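Local coordinates for ABC transporter, periplasmic substrate-binding protein (Thermotoga maritima, PDB 2HPG) that probably captures a solute in the periplasm as the substrate-binding component of a TRAP (tripartite ATP-independent) transporter, at residues P242-Y245 with Q246-E250; W30-A33 with V34-T38. All coordinates share one frame; numbering follows the deposited sequence. Where two conformers were deposited one is given.

Contact 1. Residues P242-Y245 with Q246-E250; sequences PKEY and QKIIE
The first turns of the long helix 243-278 bring Pro242 to Tyr245 against Gln246 to Ile249, with Pro242 at the N-cap. Its carbonyl opens the ladder: Gln246 N donates to Pro242 O over 3.0 Å. The same i to i+4 pattern continues through Lys243 and Lys247, Glu244 and Ile248, and Tyr245 and Ile249.

Side chains follow the spiral. Ile248 runs alongside two partners of the preceding turn. Its CG1 lies beside its own backbone N (chi1 -69°), which lays that branch back over the first turn, with Ile248 CG1 3.2 Å from Glu244 O. From there Ile248 CD1 reaches both neighbours: it meets the Tyr245 ring obliquely, 4.0 Å from Tyr245 CD1, and in the conformer given it also touches the extended glutamate chain, 3.7 Å from Glu244 OE2. Ile249 folds back in the same manner, Ile249 CG1 coming to 3.2 Å from Tyr245 O. On another flank Lys243 and Gln246 lie side by side, pointing the same way; the lysine chain bends at chi2 (-77°), which places its CD against the glutamine chain.

The polar tip of Tyr245 is spoken for outside the helix, since its OH is hydrogen-bonded to Asp41. The inner side of this helix start packs on its neighbours: Gln246 meets Phe238 of helix 235-240, Ile249 rests on Leu133 of strand 130-146 and Val34 of helix 22-37, and Ile248 touches Lys37, while Lys243, Glu244 and Lys247 face outward.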
ATOM      1  N   PRO A 242     -10.253  21.153  16.678  1.00 31.84           N
ATOM      2  CA  PRO A 242     -11.075  20.721  17.796  1.00 32.63           C
ATOM      3  C   PRO A 242     -11.205  19.203  17.824  1.00 32.99           C
ATOM      4  O   PRO A 242     -11.222  18.580  16.772  1.00 32.42           O
ATOM      5  CB  PRO A 242     -12.442  21.350  17.519  1.00 32.25           C
ATOM      6  CG  PRO A 242     -12.339  22.074  16.252  1.00 32.13           C
ATOM      7  CD  PRO A 242     -10.989  21.962  15.696  1.00 31.92           C
ATOM      8  N   LYS A 243     -11.322  18.627  19.019  1.00 33.53           N
ATOM      9  CA  LYS A 243     -11.435  17.172  19.176  1.00 33.89           C
ATOM     10  C   LYS A 243     -12.560  16.541  18.360  1.00 33.61           C
ATOM     11  O   LYS A 243     -12.392  15.452  17.832  1.00 33.80           O
ATOM     12  CB  LYS A 243     -11.608  16.801  20.649  1.00 35.09           C
ATOM     13  CG  LYS A 243     -10.372  17.077  21.483  1.00 37.07           C
ATOM     14  CD  LYS A 243      -9.298  16.019  21.255  1.00 40.13           C
ATOM     15  CE  LYS A 243      -8.052  16.319  22.080  1.00 41.42           C
ATOM     16  NZ  LYS A 243      -7.367  17.559  21.579  1.00 43.98           N
ATOM     17  N   GLU A 244     -13.704  17.205  18.256  1.00 33.23           N
ATOM     18  CA  GLU A 244     -14.828  16.691  17.482  0.50 33.13           C
ATOM     19  C   GLU A 244     -14.423  16.505  16.025  1.00 32.90           C
ATOM     20  O   GLU A 244     -14.820  15.541  15.367  1.00 32.47           O
ATOM     21  CB  GLU A 244     -16.020  17.649  17.544  0.50 33.09           C
ATOM     22  CG  GLU A 244     -17.312  17.045  16.989  0.50 33.46           C
ATOM     23  CD  GLU A 244     -18.311  18.066  16.464  0.50 33.60           C
ATOM     24  OE1 GLU A 244     -18.244  19.250  16.861  0.50 35.17           O
ATOM     25  OE2 GLU A 244     -19.179  17.669  15.653  0.50 34.54           O
ATOM     26  N   TYR A 245     -13.653  17.457  15.511  1.00 32.66           N
ATOM     27  CA  TYR A 245     -13.230  17.404  14.109  1.00 32.49           C
ATOM     28  C   TYR A 245     -12.140  16.364  13.915  1.00 31.88           C
ATOM     29  O   TYR A 245     -12.082  15.704  12.888  1.00 31.47           O
ATOM     30  CB  TYR A 245     -12.748  18.773  13.631  1.00 32.59           C
ATOM     31  CG  TYR A 245     -13.818  19.832  13.496  1.00 32.05           C
ATOM     32  CD1 TYR A 245     -15.172  19.543  13.659  1.00 32.04           C
ATOM     33  CD2 TYR A 245     -13.467  21.137  13.156  1.00 32.96           C
ATOM     34  CE1 TYR A 245     -16.142  20.539  13.512  1.00 32.07           C
ATOM     35  CE2 TYR A 245     -14.422  22.129  13.001  1.00 32.51           C
ATOM     36  CZ  TYR A 245     -15.754  21.832  13.190  1.00 32.80           C
ATOM     37  OH  TYR A 245     -16.682  22.841  13.023  1.00 34.03           O
ATOM     38  N   GLN A 246     -11.278  16.222  14.907  1.00 31.63           N
ATOM     39  CA  GLN A 246     -10.273  15.178  14.894  1.00 32.10           C
ATOM     40  C   GLN A 246     -10.927  13.805  14.717  1.00 32.01           C
ATOM     41  O   GLN A 246     -10.467  12.984  13.913  1.00 32.01           O
ATOM     42  CB  GLN A 246      -9.446  15.218  16.188  1.00 32.06           C
ATOM     43  CG  GLN A 246      -8.551  16.435  16.311  1.00 32.95           C
ATOM     44  CD  GLN A 246      -7.679  16.429  17.560  1.00 33.45           C
ATOM     45  OE1 GLN A 246      -7.087  17.445  17.912  1.00 37.47           O
ATOM     46  NE2 GLN A 246      -7.593  15.298  18.225  1.00 33.62           N
ATOM     47  N   LYS A 247     -12.007  13.568  15.456  1.00 31.91           N
ATOM     48  CA  LYS A 247     -12.712  12.289  15.408  1.00 32.09           C
ATOM     49  C   LYS A 247     -13.450  12.078  14.105  1.00 31.13           C
ATOM     50  O   LYS A 247     -13.424  10.975  13.574  1.00 31.12           O
ATOM     51  CB  LYS A 247     -13.691  12.132  16.586  1.00 32.71           C
ATOM     52  CG  LYS A 247     -13.029  11.674  17.874  1.00 34.39           C
ATOM     53  CD  LYS A 247     -14.052  11.191  18.908  1.00 34.80           C
ATOM     54  CE  LYS A 247     -13.395  10.988  20.276  1.00 36.66           C
ATOM     55  NZ  LYS A 247     -14.269  10.200  21.228  1.00 37.66           N
ATOM     56  N   ILE A 248     -14.124  13.115  13.608  1.00 29.89           N
ATOM     57  CA  ILE A 248     -14.788  13.049  12.312  1.00 29.84           C
ATOM     58  C   ILE A 248     -13.809  12.712  11.181  1.00 29.54           C
ATOM     59  O   ILE A 248     -14.101  11.883  10.317  1.00 28.79           O
ATOM     60  CB  ILE A 248     -15.473  14.371  11.963  1.00 29.62           C
ATOM     61  CG1 ILE A 248     -16.683  14.608  12.885  1.00 29.83           C
ATOM     62  CG2 ILE A 248     -15.940  14.374  10.491  1.00 28.98           C
ATOM     63  CD1 ILE A 248     -17.063  16.063  13.037  1.00 29.75           C
ATOM     64  N   ILE A 249     -12.660  13.367  11.172  1.00 29.25           N
ATOM     65  CA  ILE A 249     -11.694  13.151  10.097  1.00 29.68           C
ATOM     66  C   ILE A 249     -11.199  11.701  10.068  1.00 29.82           C
ATOM     67  O   ILE A 249     -11.211  11.063   9.004  1.00 29.86           O
ATOM     68  CB  ILE A 249     -10.493  14.110  10.187  1.00 29.28           C
ATOM     69  CG1 ILE A 249     -10.933  15.544   9.925  1.00 29.86           C
ATOM     70  CG2 ILE A 249      -9.458  13.753   9.153  1.00 29.13           C
ATOM     71  CD1 ILE A 249      -9.897  16.585  10.343  1.00 29.65           C
ATOM     72  N   GLU A 250     -10.767  11.186  11.222  1.00 29.84           N
ATOM     73  CA  GLU A 250     -10.276   9.808  11.329  1.00 30.22           C
ATOM     74  C   GLU A 250     -11.331   8.754  11.059  1.00 29.84           C
ATOM     75  O   GLU A 250     -11.045   7.754  10.413  1.00 29.33           O
ATOM     76  CB  GLU A 250      -9.743   9.535  12.725  1.00 30.36           C
ATOM     77  CG  GLU A 250      -8.502  10.258  13.084  1.00 32.03           C
ATOM     78  CD  GLU A 250      -8.096  10.007  14.528  1.00 33.22           C
ATOM     79  OE1 GLU A 250      -8.907  10.291  15.439  1.00 37.45           O
ATOM     80  OE2 GLU A 250      -6.961   9.526  14.758  1.00 39.40           O
TER

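Contact 2. Residues W30-A33 with V34-T38; sequences WAKA and VEEKT
Trp30 and Val34, one turn apart near the end of helix 22-37, set their side chains alongside each other, pointing the same way. Val34 can be followed outward from its CB, which lies 3.7 Å from Trp30 O. Beyond it the two methyl groups part: CG1 takes the position anti to the backbone N (chi1 168°), and this leaves CG2 on the side of the preceding turn. There Val34 CG2 is 3.5 Å from Trp30 O and 3.6 Å from Trp30 NE1, meeting the ring obliquely. The valine thus fills the angle between the tryptophan's carbonyl and its five-membered ring, while Val34 N donates to Trp30 O in a nearly straight bond (173° at the hydrogen).

Glu35 also folds back, bringing Glu35 CG to 3.3 Å from Ala31 O, but in the conformer given its OE2 is bound by the backbone N of Ile44 in strand 42-47. Glu36 crosses Lys32 at a slant with Glu36 OE2 3.7 Å from Lys32 CG; Lys32 NZ is 6.5 Å from Glu36 OE2, too far for a salt bridge. At the helix end Thr38 OG1 turns back to donate to Val34 O over 2.7 Å, and it also bonds to Val42 N.

Chemically, the contact has two characters. On the buried side Trp30, Val34 and Ala31 pack toward strand 42-47; Glu35 OE2 and Thr38 OG1 pair with backbone amides of that strand, and Trp30 NE1 with Ile249 O of helix 243-278. On the exposed side the opposite charges of Lys32 and Glu36 can attract only at a distance, probably a modest effect screened by solvent.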
ATOM      1  N   TRP A  30     -14.510  10.850   1.076  1.00 20.31           N
ATOM      2  CA  TRP A  30     -14.061  11.172   2.418  1.00 21.05           C
ATOM      3  C   TRP A  30     -14.050  12.672   2.683  1.00 21.69           C
ATOM      4  O   TRP A  30     -14.528  13.125   3.725  1.00 21.36           O
ATOM      5  CB  TRP A  30     -12.670  10.606   2.650  1.00 20.33           C
ATOM      6  CG  TRP A  30     -11.949  11.201   3.784  1.00 19.27           C
ATOM      7  CD1 TRP A  30     -12.265  11.107   5.113  1.00 19.37           C
ATOM      8  CD2 TRP A  30     -10.731  11.943   3.709  1.00 20.54           C
ATOM      9  NE1 TRP A  30     -11.318  11.744   5.871  1.00 19.11           N
ATOM     10  CE2 TRP A  30     -10.374  12.292   5.031  1.00 19.44           C
ATOM     11  CE3 TRP A  30      -9.911  12.368   2.643  1.00 19.44           C
ATOM     12  CZ2 TRP A  30      -9.231  13.041   5.321  1.00 21.37           C
ATOM     13  CZ3 TRP A  30      -8.767  13.098   2.934  1.00 19.28           C
ATOM     14  CH2 TRP A  30      -8.431  13.420   4.262  1.00 20.37           C
ATOM     15  N   ALA A  31     -13.479  13.422   1.750  1.00 22.29           N
ATOM     16  CA  ALA A  31     -13.404  14.882   1.843  1.00 23.35           C
ATOM     17  C   ALA A  31     -14.794  15.498   1.920  1.00 24.23           C
ATOM     18  O   ALA A  31     -15.049  16.365   2.744  1.00 24.53           O
ATOM     19  CB  ALA A  31     -12.661  15.447   0.650  1.00 22.32           C
ATOM     20  N   LYS A  32     -15.686  15.055   1.042  1.00 25.86           N
ATOM     21  CA  LYS A  32     -17.063  15.558   1.030  1.00 26.32           C
ATOM     22  C   LYS A  32     -17.796  15.288   2.361  1.00 26.97           C
ATOM     23  O   LYS A  32     -18.491  16.173   2.866  1.00 26.97           O
ATOM     24  CB  LYS A  32     -17.799  14.983  -0.176  1.00 26.61           C
ATOM     25  CG  LYS A  32     -19.166  15.562  -0.427  1.00 27.61           C
ATOM     26  CD  LYS A  32     -19.623  15.290  -1.869  1.00 28.74           C
ATOM     27  CE  LYS A  32     -19.064  16.342  -2.859  1.00 30.90           C
ATOM     28  NZ  LYS A  32     -19.456  16.103  -4.307  1.00 31.55           N
ATOM     29  N   ALA A  33     -17.589  14.100   2.948  1.00 27.01           N
ATOM     30  CA  ALA A  33     -18.194  13.721   4.235  1.00 27.40           C
ATOM     31  C   ALA A  33     -17.653  14.529   5.425  1.00 27.84           C
ATOM     32  O   ALA A  33     -18.435  14.966   6.274  1.00 28.83           O
ATOM     33  CB  ALA A  33     -18.009  12.209   4.499  1.00 27.57           C
ATOM     34  N   VAL A  34     -16.328  14.718   5.498  1.00 27.46           N
ATOM     35  CA  VAL A  34     -15.725  15.604   6.515  1.00 27.36           C
ATOM     36  C   VAL A  34     -16.228  17.041   6.399  1.00 27.08           C
ATOM     37  O   VAL A  34     -16.516  17.674   7.397  1.00 27.22           O
ATOM     38  CB  VAL A  34     -14.193  15.586   6.434  1.00 26.88           C
ATOM     39  CG1 VAL A  34     -13.587  16.714   7.281  1.00 27.29           C
ATOM     40  CG2 VAL A  34     -13.692  14.245   6.887  1.00 25.50           C
ATOM     41  N   GLU A  35     -16.349  17.534   5.173  1.00 27.69           N
ATOM     42  CA  GLU A  35     -16.878  18.865   4.928  0.50 27.57           C
ATOM     43  C   GLU A  35     -18.320  18.973   5.423  1.00 28.45           C
ATOM     44  O   GLU A  35     -18.666  19.925   6.113  1.00 28.58           O
ATOM     45  CB  GLU A  35     -16.753  19.221   3.441  0.50 27.18           C
ATOM     46  CG  GLU A  35     -15.326  19.643   3.074  0.50 26.03           C
ATOM     47  CD  GLU A  35     -14.987  19.520   1.602  0.50 25.58           C
ATOM     48  OE1 GLU A  35     -15.907  19.426   0.774  0.50 20.61           O
ATOM     49  OE2 GLU A  35     -13.780  19.521   1.278  0.50 21.61           O
ATOM     50  N   GLU A  36     -19.149  17.984   5.084  1.00 29.13           N
ATOM     51  CA  GLU A  36     -20.544  17.943   5.523  1.00 29.63           C
ATOM     52  C   GLU A  36     -20.669  17.904   7.048  1.00 30.24           C
ATOM     53  O   GLU A  36     -21.365  18.723   7.639  1.00 30.73           O
ATOM     54  CB  GLU A  36     -21.254  16.739   4.906  1.00 29.78           C
ATOM     55  CG  GLU A  36     -21.537  16.910   3.411  1.00 29.74           C
ATOM     56  CD  GLU A  36     -22.061  15.647   2.763  1.00 30.08           C
ATOM     57  OE1 GLU A  36     -22.276  14.652   3.489  1.00 31.09           O
ATOM     58  OE2 GLU A  36     -22.275  15.661   1.530  1.00 32.04           O
ATOM     59  N   LYS A  37     -19.978  16.966   7.673  1.00 31.04           N
ATOM     60  CA  LYS A  37     -20.086  16.762   9.114  1.00 31.99           C
ATOM     61  C   LYS A  37     -19.397  17.824   9.988  1.00 32.65           C
ATOM     62  O   LYS A  37     -19.624  17.865  11.202  1.00 32.39           O
ATOM     63  CB  LYS A  37     -19.571  15.372   9.474  1.00 31.96           C
ATOM     64  CG  LYS A  37     -20.405  14.255   8.843  1.00 32.63           C
ATOM     65  CD  LYS A  37     -20.188  12.919   9.525  1.00 33.91           C
ATOM     66  CE  LYS A  37     -20.827  11.770   8.742  1.00 35.44           C
ATOM     67  NZ  LYS A  37     -22.188  12.096   8.175  1.00 38.07           N
ATOM     68  N   THR A  38     -18.544  18.656   9.383  1.00 33.27           N
ATOM     69  CA  THR A  38     -17.910  19.787  10.085  1.00 33.42           C
ATOM     70  C   THR A  38     -18.573  21.098   9.694  1.00 33.95           C
ATOM     71  O   THR A  38     -18.100  22.176  10.057  1.00 34.86           O
ATOM     72  CB  THR A  38     -16.405  19.912   9.739  1.00 33.33           C
ATOM     73  OG1 THR A  38     -16.264  20.211   8.342  1.00 32.81           O
ATOM     74  CG2 THR A  38     -15.665  18.652  10.103  1.00 33.07           C
TER

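In the fold
Contacts 1 and 2 join a helix start to a helix end across a long span of sequence. Contact 2 comes first along the chain, closing helix 22-37 in the beta-alpha-beta unit formed with strands 9-14 and 42-47; contact 1 opens helix 243-278 some two hundred residues later. Their centres lie about 11 Å apart, on the same side of the chain's centre and each about 24 Å from it. They touch directly: the probable hydrogen bond from Trp30 NE1 to Ile249 O spans 3.2 Å, and Ile248 CD1 packs 3.6 Å from Lys37 O. Early and late parts of this solute-binding fold are thereby brought together at its periphery.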